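Local coordinates for protein malate synthase (Haloferax volcanii, PDB 3OYZ) that catalyses the magnesium-dependent Claisen condensation of acetyl-CoA with glyoxylate and the hydrolysis of malyl-CoA to malate, a step of the glyoxylate cycle, at residues A[121-126]-A[190-195]; A[129-134]-A[170-175]; A[155-160]-A[164-169]. All blocks are in the same frame, centred on the assembly; numbering follows the deposited sequence.

Contact 1: residues A[121-126]-A[190-195]. With MG (magnesium ion), chain D; PYR (pyruvic acid), chain C.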
loop_
_atom_site.group_PDB
_atom_site.type_symbol
_atom_site.label_atom_id
_atom_site.label_comp_id
_atom_site.label_asym_id
_atom_site.label_seq_id
_atom_site.Cartn_x
_atom_site.Cartn_y
_atom_site.Cartn_z
ATOM N N ILE A 121 -11.092 -20.392 8.872
ATOM C CA ILE A 121 -10.240 -20.215 10.042
ATOM C C ILE A 121 -9.903 -18.749 10.283
ATOM O O ILE A 121 -9.215 -18.052 9.485
ATOM C CB ILE A 121 -8.922 -21.099 9.887
ATOM C CG1 ILE A 121 -9.259 -22.518 9.419
ATOM C CG2 ILE A 121 -7.985 -21.106 11.127
ATOM C CD1 ILE A 121 -10.190 -23.359 10.384
ATOM N N PRO A 122 -10.339 -18.290 11.460
ATOM C CA PRO A 122 -10.147 -16.922 11.798
ATOM C C PRO A 122 -8.807 -16.749 12.542
ATOM O O PRO A 122 -8.202 -17.688 13.011
ATOM C CB PRO A 122 -11.292 -16.674 12.780
ATOM C CG PRO A 122 -11.266 -17.976 13.605
ATOM C CD PRO A 122 -11.191 -18.983 12.461
ATOM N N GLU A 123 -8.378 -15.517 12.671
ATOM C CA GLU A 123 -7.292 -15.069 13.545
ATOM C C GLU A 123 -5.905 -15.729 13.251
ATOM O O GLU A 123 -5.145 -15.904 14.204
ATOM C CB GLU A 123 -7.699 -15.277 15.023
ATOM C CG GLU A 123 -8.875 -14.434 15.496
ATOM C CD GLU A 123 -8.467 -13.007 15.741
ATOM O OE1 GLU A 123 -9.316 -12.267 16.227
ATOM O OE2 GLU A 123 -7.355 -12.541 15.389
ATOM N N VAL A 124 -5.636 -16.154 12.018
ATOM C CA VAL A 124 -4.381 -16.829 11.686
ATOM C C VAL A 124 -3.246 -15.759 11.871
ATOM O O VAL A 124 -3.516 -14.545 11.913
ATOM C CB VAL A 124 -4.446 -17.474 10.294
ATOM C CG1 VAL A 124 -5.514 -18.659 10.222
ATOM C CG2 VAL A 124 -4.688 -16.418 9.204
ATOM N N GLY A 125 -2.015 -16.208 12.051
ATOM C CA GLY A 125 -0.864 -15.310 12.245
ATOM C C GLY A 125 0.071 -15.478 11.060
ATOM O O GLY A 125 -0.412 -15.412 9.922
ATOM N N GLY A 126 1.365 -15.736 11.318
ATOM C CA GLY A 126 2.339 -15.982 10.225
ATOM C C GLY A 126 2.143 -17.331 9.577
ATOM O O GLY A 126 1.308 -18.153 10.040
ATOM N N GLU A 190 -11.842 -6.764 8.720
ATOM C CA GLU A 190 -11.485 -5.395 9.086
ATOM C C GLU A 190 -11.672 -5.069 10.560
ATOM O O GLU A 190 -10.968 -4.192 11.067
ATOM C CB GLU A 190 -12.174 -4.350 8.221
ATOM C CG GLU A 190 -11.461 -3.987 6.916
ATOM C CD GLU A 190 -11.863 -4.852 5.730
ATOM O OE1 GLU A 190 -12.423 -5.928 6.015
ATOM O OE2 GLU A 190 -11.578 -4.512 4.553
ATOM N N VAL A 191 -12.553 -5.791 11.247
ATOM C CA VAL A 191 -12.905 -5.397 12.614
ATOM C C VAL A 191 -11.781 -5.838 13.560
ATOM O O VAL A 191 -11.197 -5.007 14.252
ATOM C CB VAL A 191 -14.273 -5.932 13.084
ATOM C CG1 VAL A 191 -14.574 -5.239 14.403
ATOM C CG2 VAL A 191 -15.334 -5.543 12.075
ATOM N N ASP A 192 -11.485 -7.129 13.594
ATOM C CA ASP A 192 -10.352 -7.572 14.397
ATOM C C ASP A 192 -9.015 -7.009 13.869
ATOM O O ASP A 192 -8.088 -6.766 14.657
ATOM C CB ASP A 192 -10.303 -9.087 14.368
ATOM C CG ASP A 192 -11.252 -9.722 15.411
ATOM O OD1 ASP A 192 -11.191 -9.199 16.537
ATOM O OD2 ASP A 192 -12.045 -10.631 15.047
ATOM N N TYR A 193 -8.953 -6.677 12.583
ATOM C CA TYR A 193 -7.716 -6.097 12.070
ATOM C C TYR A 193 -7.518 -4.708 12.628
ATOM O O TYR A 193 -6.424 -4.347 13.055
ATOM C CB TYR A 193 -7.831 -6.039 10.546
ATOM C CG TYR A 193 -6.593 -5.489 9.847
ATOM C CD1 TYR A 193 -5.496 -6.317 9.618
ATOM C CD2 TYR A 193 -6.558 -4.171 9.381
ATOM C CE1 TYR A 193 -4.338 -5.804 8.926
ATOM C CE2 TYR A 193 -5.453 -3.678 8.705
ATOM C CZ TYR A 193 -4.376 -4.507 8.432
ATOM O OH TYR A 193 -3.316 -3.891 7.775
ATOM N N THR A 194 -8.585 -3.911 12.685
ATOM C CA THR A 194 -8.552 -2.584 13.331
ATOM C C THR A 194 -8.021 -2.632 14.726
ATOM O O THR A 194 -7.190 -1.782 15.103
ATOM C CB THR A 194 -9.967 -1.973 13.393
ATOM O OG1 THR A 194 -10.325 -1.738 12.042
ATOM C CG2 THR A 194 -10.023 -0.573 14.146
ATOM N N LYS A 195 -8.494 -3.641 15.465
ATOM C CA LYS A 195 -8.033 -3.972 16.811
ATOM C C LYS A 195 -6.518 -4.241 16.845
ATOM O O LYS A 195 -5.731 -3.667 17.590
ATOM C CB LYS A 195 -8.826 -5.202 17.293
ATOM C CG LYS A 195 -8.270 -5.950 18.526
ATOM C CD LYS A 195 -9.072 -7.186 18.957
ATOM C CE LYS A 195 -8.945 -8.460 18.127
ATOM N NZ LYS A 195 -7.577 -8.627 17.568
HETATM MG MG MG D . -12.637 -11.235 13.356
HETATM C C PYR C . -13.644 -9.354 11.616
HETATM O O PYR C . -12.854 -9.481 12.613
HETATM O OXT PYR C . -13.711 -8.286 10.906
HETATM C CA PYR C . -14.348 -10.495 11.228
HETATM O O3 PYR C . -14.180 -11.617 11.869
HETATM C CB PYR C . -15.226 -10.457 10.033
HETATM O O HOH W 1 -6.564 -9.946 15.284
HETATM O O HOH W 2 -14.690 -11.556 14.491
HETATM O O HOH W 3 -12.569 -13.217 13.583
#

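Contact 2: residues A[129-134]-A[170-175]. With K (potassium ion), chain E.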
loop_
_atom_site.group_PDB
_atom_site.type_symbol
_atom_site.label_atom_id
_atom_site.label_comp_id
_atom_site.label_asym_id
_atom_site.label_seq_id
_atom_site.Cartn_x
_atom_site.Cartn_y
_atom_site.Cartn_z
ATOM N N ASP A 129 1.718 -20.570 11.607
ATOM C CA ASP A 129 0.367 -20.780 12.239
ATOM C C ASP A 129 -0.620 -21.310 11.176
ATOM O O ASP A 129 -1.477 -22.167 11.473
ATOM C CB ASP A 129 -0.219 -19.455 12.735
ATOM C CG ASP A 129 -1.592 -19.632 13.463
ATOM O OD1 ASP A 129 -1.658 -20.458 14.424
ATOM O OD2 ASP A 129 -2.590 -19.042 12.969
ATOM N N TRP A 130 -0.555 -20.832 9.930
ATOM C CA TRP A 130 -1.402 -21.452 8.884
ATOM C C TRP A 130 -1.077 -22.913 8.658
ATOM O O TRP A 130 -1.976 -23.727 8.377
ATOM C CB TRP A 130 -1.314 -20.762 7.481
ATOM C CG TRP A 130 -1.599 -19.275 7.448
ATOM C CD1 TRP A 130 -1.375 -18.330 8.410
ATOM C CD2 TRP A 130 -2.003 -18.553 6.273
ATOM N NE1 TRP A 130 -1.643 -17.074 7.927
ATOM C CE2 TRP A 130 -1.984 -17.175 6.596
ATOM C CE3 TRP A 130 -2.313 -18.960 4.969
ATOM C CZ2 TRP A 130 -2.353 -16.166 5.687
ATOM C CZ3 TRP A 130 -2.658 -17.939 4.023
ATOM C CH2 TRP A 130 -2.703 -16.576 4.411
ATOM N N LYS A 131 0.184 -23.317 8.798
ATOM C CA LYS A 131 0.535 -24.719 8.587
ATOM C C LYS A 131 -0.110 -25.471 9.781
ATOM O O LYS A 131 -0.377 -26.655 9.663
ATOM C CB LYS A 131 2.063 -24.875 8.692
ATOM C CG LYS A 131 2.706 -24.228 7.420
ATOM C CD LYS A 131 4.274 -24.320 7.483
ATOM C CE LYS A 131 4.868 -23.536 6.263
ATOM N NZ LYS A 131 6.309 -23.313 6.651
ATOM N N LYS A 132 -0.210 -24.879 10.959
ATOM C CA LYS A 132 -0.839 -25.681 12.099
ATOM C C LYS A 132 -2.323 -25.982 11.760
ATOM O O LYS A 132 -2.787 -27.078 12.020
ATOM C CB LYS A 132 -0.869 -24.828 13.370
ATOM C CG LYS A 132 0.564 -24.635 13.937
ATOM C CD LYS A 132 0.548 -23.608 15.068
ATOM C CE LYS A 132 2.017 -23.424 15.550
ATOM N NZ LYS A 132 2.067 -22.399 16.664
ATOM N N ALA A 133 -3.056 -25.037 11.175
ATOM C CA ALA A 133 -4.459 -25.311 10.863
ATOM C C ALA A 133 -4.444 -26.375 9.751
ATOM O O ALA A 133 -5.181 -27.392 9.825
ATOM C CB ALA A 133 -5.178 -24.018 10.418
ATOM N N ASP A 134 -3.648 -26.173 8.693
ATOM C CA ASP A 134 -3.507 -27.183 7.668
ATOM C C ASP A 134 -3.290 -28.605 8.168
ATOM O O ASP A 134 -3.877 -29.597 7.643
ATOM C CB ASP A 134 -2.395 -26.841 6.657
ATOM C CG ASP A 134 -2.142 -27.967 5.699
ATOM O OD1 ASP A 134 -3.009 -28.198 4.832
ATOM O OD2 ASP A 134 -1.088 -28.642 5.720
ATOM N N ARG A 170 2.893 -18.593 -2.283
ATOM C CA ARG A 170 3.140 -19.516 -3.397
ATOM C C ARG A 170 4.222 -20.557 -3.123
ATOM O O ARG A 170 4.050 -21.753 -3.378
ATOM C CB ARG A 170 3.453 -18.720 -4.705
ATOM C CG ARG A 170 3.764 -19.577 -5.931
ATOM C CD ARG A 170 4.528 -18.710 -7.020
ATOM N NE ARG A 170 5.889 -18.431 -6.488
ATOM C CZ ARG A 170 6.472 -17.225 -6.486
ATOM N NH1 ARG A 170 5.846 -16.222 -7.074
ATOM N NH2 ARG A 170 7.609 -16.986 -5.831
ATOM N N ASP A 171 5.414 -20.162 -2.709
ATOM C CA ASP A 171 6.388 -21.176 -2.429
ATOM C C ASP A 171 6.162 -21.971 -1.106
ATOM O O ASP A 171 6.599 -23.086 -1.021
ATOM C CB ASP A 171 7.708 -20.435 -2.320
ATOM C CG ASP A 171 8.200 -19.927 -3.738
ATOM O OD1 ASP A 171 7.682 -20.324 -4.805
ATOM O OD2 ASP A 171 9.122 -19.096 -3.750
ATOM N N GLU A 172 5.586 -21.380 -0.061
ATOM C CA GLU A 172 5.252 -22.166 1.140
ATOM C C GLU A 172 4.212 -23.236 0.788
ATOM O O GLU A 172 4.430 -24.399 1.179
ATOM C CB GLU A 172 4.607 -21.275 2.212
ATOM C CG GLU A 172 5.683 -20.296 2.800
ATOM C CD GLU A 172 6.705 -20.948 3.721
ATOM O OE1 GLU A 172 6.708 -22.123 4.169
ATOM O OE2 GLU A 172 7.633 -20.207 4.045
ATOM N N MET A 173 3.203 -22.927 -0.035
ATOM C CA MET A 173 2.229 -23.936 -0.441
ATOM C C MET A 173 2.847 -25.055 -1.236
ATOM O O MET A 173 2.252 -26.129 -1.324
ATOM C CB MET A 173 1.064 -23.382 -1.307
ATOM C CG MET A 173 0.271 -22.226 -0.684
ATOM S SD MET A 173 -0.982 -21.486 -1.855
ATOM C CE MET A 173 -1.169 -22.903 -2.922
ATOM N N GLY A 174 3.959 -24.789 -1.930
ATOM C CA GLY A 174 4.597 -25.880 -2.659
ATOM C C GLY A 174 5.367 -26.907 -1.849
ATOM O O GLY A 174 5.668 -28.006 -2.343
ATOM N N LYS A 175 5.663 -26.601 -0.589
ATOM C CA LYS A 175 6.470 -27.525 0.260
ATOM C C LYS A 175 5.693 -28.813 0.511
ATOM O O LYS A 175 4.475 -28.804 0.706
ATOM C CB LYS A 175 6.870 -26.944 1.616
ATOM C CG LYS A 175 7.684 -25.631 1.480
ATOM C CD LYS A 175 8.067 -25.003 2.834
ATOM C CE LYS A 175 9.137 -23.897 2.560
ATOM N NZ LYS A 175 9.369 -23.237 3.868
HETATM K K K E . 2.040 -28.411 -0.177
HETATM O O HOH W 4 8.374 -21.398 6.621
HETATM O O HOH W 5 2.402 -30.550 -1.803
#

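Contact 3: residues A[155-160]-A[164-169]. With MG (magnesium ion), chain D; PYR (pyruvic acid), chain C.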
loop_
_atom_site.group_PDB
_atom_site.type_symbol
_atom_site.label_atom_id
_atom_site.label_comp_id
_atom_site.label_asym_id
_atom_site.label_seq_id
_atom_site.Cartn_x
_atom_site.Cartn_y
_atom_site.Cartn_z
ATOM N N VAL A 155 -9.022 -18.487 5.014
ATOM C CA VAL A 155 -8.561 -17.898 6.256
ATOM C C VAL A 155 -9.078 -16.487 6.315
ATOM O O VAL A 155 -9.213 -15.796 5.305
ATOM C CB VAL A 155 -7.007 -17.870 6.427
ATOM C CG1 VAL A 155 -6.475 -19.288 6.323
ATOM C CG2 VAL A 155 -6.386 -17.077 5.229
ATOM N N ILE A 156 -9.282 -15.977 7.526
ATOM C CA ILE A 156 -9.588 -14.579 7.690
ATOM C C ILE A 156 -8.268 -13.798 7.986
ATOM O O ILE A 156 -7.549 -14.197 8.893
ATOM C CB ILE A 156 -10.440 -14.362 8.959
ATOM C CG1 ILE A 156 -11.792 -15.122 8.901
ATOM C CG2 ILE A 156 -10.832 -12.851 8.988
ATOM C CD1 ILE A 156 -12.544 -15.044 7.636
ATOM N N ILE A 157 -7.928 -12.768 7.208
ATOM C CA ILE A 157 -6.693 -11.941 7.344
ATOM C C ILE A 157 -7.120 -10.839 8.269
ATOM O O ILE A 157 -7.838 -9.911 7.855
ATOM C CB ILE A 157 -6.265 -11.299 5.960
ATOM C CG1 ILE A 157 -6.099 -12.434 4.885
ATOM C CG2 ILE A 157 -4.925 -10.513 6.174
ATOM C CD1 ILE A 157 -5.131 -13.614 5.274
ATOM N N GLU A 158 -6.762 -10.955 9.546
ATOM C CA GLU A 158 -7.226 -9.941 10.475
ATOM C C GLU A 158 -6.161 -9.650 11.499
ATOM O O GLU A 158 -6.456 -9.277 12.651
ATOM C CB GLU A 158 -8.543 -10.363 11.172
ATOM C CG GLU A 158 -8.497 -11.655 11.928
ATOM C CD GLU A 158 -9.975 -12.114 12.189
ATOM O OE1 GLU A 158 -10.198 -13.311 12.326
ATOM O OE2 GLU A 158 -10.903 -11.303 12.100
ATOM N N SER A 159 -4.904 -9.796 11.049
ATOM C CA SER A 159 -3.764 -9.301 11.806
ATOM C C SER A 159 -2.664 -8.836 10.826
ATOM O O SER A 159 -2.595 -9.324 9.681
ATOM C CB SER A 159 -3.190 -10.434 12.642
ATOM O OG SER A 159 -2.549 -11.527 11.991
ATOM N N GLY A 160 -1.808 -7.962 11.333
ATOM C CA GLY A 160 -0.594 -7.555 10.654
ATOM C C GLY A 160 0.242 -8.763 10.241
ATOM O O GLY A 160 0.729 -8.810 9.105
ATOM N N LEU A 164 1.223 -9.885 6.260
ATOM C CA LEU A 164 2.601 -10.187 5.756
ATOM C C LEU A 164 2.774 -11.639 5.284
ATOM O O LEU A 164 3.487 -11.888 4.281
ATOM C CB LEU A 164 3.631 -9.912 6.873
ATOM C CG LEU A 164 3.777 -8.412 7.201
ATOM C CD1 LEU A 164 4.577 -8.144 8.476
ATOM C CD2 LEU A 164 4.357 -7.638 6.017
ATOM N N ALA A 165 2.073 -12.577 5.950
ATOM C CA ALA A 165 2.245 -13.992 5.567
ATOM C C ALA A 165 1.744 -14.237 4.142
ATOM O O ALA A 165 2.152 -15.203 3.481
ATOM C CB ALA A 165 1.504 -14.991 6.512
ATOM N N MET A 166 0.961 -13.341 3.563
ATOM C CA MET A 166 0.449 -13.631 2.191
ATOM C C MET A 166 1.583 -13.428 1.173
ATOM O O MET A 166 1.504 -13.991 0.068
ATOM C CB MET A 166 -0.752 -12.750 1.802
ATOM C CG MET A 166 -2.007 -13.027 2.570
ATOM S SD MET A 166 -3.356 -11.961 1.998
ATOM C CE MET A 166 -3.027 -10.400 2.795
ATOM N N GLY A 167 2.666 -12.741 1.561
ATOM C CA GLY A 167 3.792 -12.419 0.645
ATOM C C GLY A 167 4.521 -13.641 0.071
ATOM O O GLY A 167 5.049 -13.589 -1.054
ATOM N N ASP A 168 4.606 -14.762 0.795
ATOM C CA ASP A 168 5.413 -15.857 0.292
ATOM C C ASP A 168 4.587 -17.172 0.135
ATOM O O ASP A 168 5.129 -18.288 0.200
ATOM C CB ASP A 168 6.655 -16.041 1.177
ATOM C CG ASP A 168 7.751 -16.874 0.511
ATOM O OD1 ASP A 168 7.878 -16.820 -0.742
ATOM O OD2 ASP A 168 8.427 -17.642 1.235
ATOM N N LEU A 169 3.279 -17.034 -0.071
ATOM C CA LEU A 169 2.380 -18.144 0.044
ATOM C C LEU A 169 2.651 -19.104 -1.070
ATOM O O LEU A 169 2.625 -20.316 -0.851
ATOM C CB LEU A 169 0.945 -17.602 -0.087
ATOM C CG LEU A 169 -0.338 -18.235 0.379
ATOM C CD1 LEU A 169 -0.040 -18.895 1.701
ATOM C CD2 LEU A 169 -1.394 -17.132 0.495
HETATM MG MG MG D . -12.637 -11.235 13.356
HETATM C C PYR C . -13.644 -9.354 11.616
HETATM O O PYR C . -12.854 -9.481 12.613
HETATM O OXT PYR C . -13.711 -8.286 10.906
HETATM C CA PYR C . -14.348 -10.495 11.228
HETATM O O3 PYR C . -14.180 -11.617 11.869
HETATM C CB PYR C . -15.226 -10.457 10.033
HETATM O O HOH W 3 -12.569 -13.217 13.583
HETATM O O HOH W 2 -14.690 -11.556 14.491
#

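Contact 1: residues A[121-126]-A[190-195]
Two carboxylates meet here: OE1 of Glu123 comes within 3.3 Å of Asp192 CG, the side chains crossing at about a right angle and the carboxylate planes turned 51° apart. Glu123 CG stands anti to the carbonyl carbon (chi1 -65°), and a bend at chi2 brings OE1 to Asp192. Both facing oxygens are acceptors, so nothing bonds the pair directly; nearby cations probably offset their closeness. Asp192 OD2 binds the magnesium ion at 1.9 Å, in a six-ligand shell with Glu158, two waters and the keto and one carboxylate oxygen of pyruvate. The first turn of helix 190-197 grips the pyruvate carboxylate through two backbone donors: Val191 N reaches pyruvate OXT at 2.8 Å (N-H...O 153°), and Asp192 N reaches pyruvate O at 2.9 Å. Val191 CG2 also lies against pyruvate OXT, at 3.4 Å. One step out, Glu123 OE2 forms a salt bridge with Arg89 and accepts from a water 2.7 Å away; Lys195 NZ, in one of two conformers, donates to that water at 2.8 Å. Glu123 N in turn donates to Glu158 OE1, tying the loop to a second magnesium ligand. This is a TIM-barrel active site: magnesium and pyruvate, which occupies the glyoxylate site, lie at the strands' C-terminal ends, held by Glu158, Asp192 and the start of helix 190-197, with the loop after strand 118-121 backing these ligands as a second shell.

Contact 2: residues A[129-134]-A[170-175]
Lys131 reaches from helix 127-143 to Glu172 of helix 169-174 as an almost straight rod. CB points toward the partner helix, and every torsion beyond CG is extended, which carries the chain across until CE lies 3.1 Å from Glu172 OE1. At the tip, NZ donates to the same Glu172 OE1 at 2.8 Å in a salt bridge. NZ has two further partners: a water that accepts at 2.8 Å and probably donates to Glu172 OE2 (2.9 Å), a second link between the two, and Asp128, just before the segment, in a second salt bridge. Glu172 comes to meet the lysine by bending at chi2 (-73°), and the two side chains cross at about a right angle. Its OE1 carries a double load, because Lys175 NZ binds it too, at 2.9 Å. The ammonium groups approach from opposite faces of the carboxylate, 41° out of its plane for Lys131 and 43° for Lys175. This places the two nitrogens, Lys131 NZ and Lys175 NZ, 4.1 Å apart with the shared acid probably balancing them. At the end of helix 169-174, the carbonyl oxygens of Met173 and Lys175 both bind one potassium ion, each at 2.6 Å, whose shell Asn178 and Glu181 help to fill. Together the three side chains form a surface salt-bridge network that joins an outer helix of the TIM barrel to the short helix beside it.

Contact 3: residues A[155-160]-A[164-169]
The carbonyl of Gly160 is met almost end-on by Leu164 N, 3.1 Å from its O, with the donor tilted 20° from the carbonyl plane and an N-H...O angle of 171°; Leu164 CG lies beside the same oxygen at 3.6 Å. The carboxylate of Glu158 works through its two oxygens: OE2 binds the magnesium ion at 2.1 Å, while OE1 lies 2.7 Å from a metal-bound water that probably donates to it, and also takes Glu123 N. The Gly160 bond, i to i+4, closes the first turn of helix 160-165. One residue before Glu158, Ile157, the last of strand 152-157, points to the helix side and packs on Met166. Ile157 CG2 touches Met166 CE at 3.9 Å, and Ile157 CG1 lies 4.0 Å from Met166 SD; a bend at chi3 (-79°) in Met166 brings that methyl round to CG2. An alanine at the place of Ile157 would probably leave a gap beside Met166 SD and CE, the thioether end then being freer to turn. Trp130 and Leu212 add further apolar cover to Ile157. The strand end thus gives an apolar side chain to the helices, and the loop residue next to it gives the acid that binds the metal, which in turn binds pyruvate.

The three contacts follow one side of the TIM barrel outward from its active site. Contacts 1 and 3 have centres 9 Å apart and share the magnesium ion and pyruvate; their residues follow the neighbouring parallel strands 118-121, 152-157 and 183-188. Contact 2 sits at the surface, 11 Å from contact 3 and 18 Å from contact 1 between centres. Along the chain they are enclosed one within another: the ends of contact 1 embrace contact 2, which embraces contact 3. Trp130 of contact 2 joins it to the others, its indole packing on Val155, Ile157 and Leu169 while NE1 bonds Gly125 O, so the helix side of the sheet and the metal-site loop are packed against the same indole.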